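Local coordinates for protein isomaltodextranase (Arthrobacter globiformis, PDB 5AWO) that hydrolyses alpha-1,6-glucosidic linkages of dextran-like polysaccharides, removing successive isomaltose units from the non-reducing chain ends, at residues Asn112-Ala115 with Lys120-Val123. Residues are numbered along the deposited sequence; the frame is centred on the assembly and turned at random.
Sequences NYLA and KLGV
Leu114 lays the isopropyl end of its side chain over the start of strand 120-124, overlapping the peptide that joins Lys120 to Leu121. Methyl CD1 of Leu114 does most of the touching, 3.7 Å from both Leu121 CA and Lys120 O and 3.9 Å from Leu121 CB, while the second methyl, CD2, is more loosely placed, 4.1 Å from the same Lys120 O. With CG set anti to the carbonyl carbon (chi1 -75°), Leu114 reaches from the helix across to the strand. Leu121 answers from alongside: its own CD1 lies 4.1 Å from CD1 of Leu114, methyl against methyl. No hydrogen bond crosses between the segments; the contact is van der Waals packing, and it illustrates how one helical leucine can cover strand backbone as well as a side chain. Lys120 contributes main chain, its CB directed away from the helix, and that main chain pairs with Asp76 and Ala78 of the neighbouring strand region. Ile63 of helix 56-68 and Met119 also pack on Leu114, and Trp59 and Trp107 adjoin Leu121, so the leucine pair is buried in an apolar layer. The short link 117-119 takes helix 107-116 into strand 120-124, a parallel strand flanked by 77-79 and 197-200, giving the helix-on-strand packing characteristic of the (beta/alpha)8 TIM barrel of glycoside hydrolase family 27.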
loop_
_atom_site.group_PDB
_atom_site.type_symbol
_atom_site.label_atom_id
_atom_site.label_comp_id
_atom_site.label_asym_id
_atom_site.label_seq_id
_atom_site.Cartn_x
_atom_site.Cartn_y
_atom_site.Cartn_z
ATOM N N ASN A 112 0.220 -23.118 -14.000
ATOM C CA ASN A 112 -0.693 -23.542 -15.059
ATOM C C ASN A 112 -2.040 -24.065 -14.543
ATOM O O ASN A 112 -3.090 -23.791 -15.155
ATOM C CB ASN A 112 -0.039 -24.593 -15.949
ATOM C CG ASN A 112 -0.911 -24.953 -17.130
ATOM O OD1 ASN A 112 -1.111 -24.138 -18.023
ATOM N ND2 ASN A 112 -1.480 -26.154 -17.111
ATOM N N TYR A 113 -2.026 -24.818 -13.440
ATOM C CA TYR A 113 -3.238 -25.336 -12.811
ATOM C C TYR A 113 -4.114 -24.137 -12.424
ATOM O O TYR A 113 -5.322 -24.118 -12.681
ATOM C CB TYR A 113 -2.867 -26.186 -11.582
ATOM C CG TYR A 113 -4.011 -26.878 -10.869
ATOM C CD1 TYR A 113 -4.823 -26.186 -9.967
ATOM C CD2 TYR A 113 -4.287 -28.239 -11.082
ATOM C CE1 TYR A 113 -5.862 -26.822 -9.306
ATOM C CE2 TYR A 113 -5.329 -28.874 -10.439
ATOM C CZ TYR A 113 -6.127 -28.160 -9.561
ATOM O OH TYR A 113 -7.162 -28.806 -8.915
ATOM N N LEU A 114 -3.493 -23.125 -11.816
ATOM C CA LEU A 114 -4.200 -21.875 -11.491
ATOM C C LEU A 114 -4.737 -21.171 -12.749
ATOM O O LEU A 114 -5.896 -20.745 -12.797
ATOM C CB LEU A 114 -3.285 -20.949 -10.656
ATOM C CG LEU A 114 -3.114 -21.366 -9.189
ATOM C CD1 LEU A 114 -1.804 -20.884 -8.574
ATOM C CD2 LEU A 114 -4.289 -20.892 -8.346
ATOM N N ALA A 115 -3.923 -21.075 -13.790
ATOM C CA ALA A 115 -4.347 -20.461 -15.055
ATOM C C ALA A 115 -5.599 -21.131 -15.630
ATOM O O ALA A 115 -6.515 -20.439 -16.100
ATOM C CB ALA A 115 -3.217 -20.517 -16.062
ATOM N N LYS A 120 -3.991 -16.956 -10.632
ATOM C CA LYS A 120 -2.557 -16.709 -10.730
ATOM C C LYS A 120 -1.868 -17.143 -9.441
ATOM O O LYS A 120 -2.490 -17.230 -8.368
ATOM C CB LYS A 120 -2.286 -15.237 -10.984
ATOM C CG LYS A 120 -2.845 -14.735 -12.318
ATOM C CD LYS A 120 -2.800 -13.220 -12.455
ATOM C CE LYS A 120 -3.976 -12.705 -13.298
ATOM N NZ LYS A 120 -4.068 -11.228 -13.513
ATOM N N LEU A 121 -0.581 -17.437 -9.557
ATOM C CA LEU A 121 0.265 -17.803 -8.434
ATOM C C LEU A 121 0.909 -16.604 -7.771
ATOM O O LEU A 121 1.559 -15.798 -8.415
ATOM C CB LEU A 121 1.395 -18.703 -8.951
ATOM C CG LEU A 121 2.425 -19.192 -7.934
ATOM C CD1 LEU A 121 1.809 -20.116 -6.904
ATOM C CD2 LEU A 121 3.579 -19.871 -8.664
ATOM N N GLY A 122 0.757 -16.510 -6.444
ATOM C CA GLY A 122 1.515 -15.571 -5.633
ATOM C C GLY A 122 2.556 -16.316 -4.841
ATOM O O GLY A 122 2.307 -17.412 -4.343
ATOM N N VAL A 123 3.772 -15.755 -4.786
ATOM C CA VAL A 123 4.870 -16.416 -4.114
ATOM C C VAL A 123 5.415 -15.610 -2.937
ATOM O O VAL A 123 5.722 -14.436 -3.080
ATOM C CB VAL A 123 6.025 -16.741 -5.082
ATOM C CG1 VAL A 123 7.242 -17.273 -4.326
ATOM C CG2 VAL A 123 5.569 -17.783 -6.086
#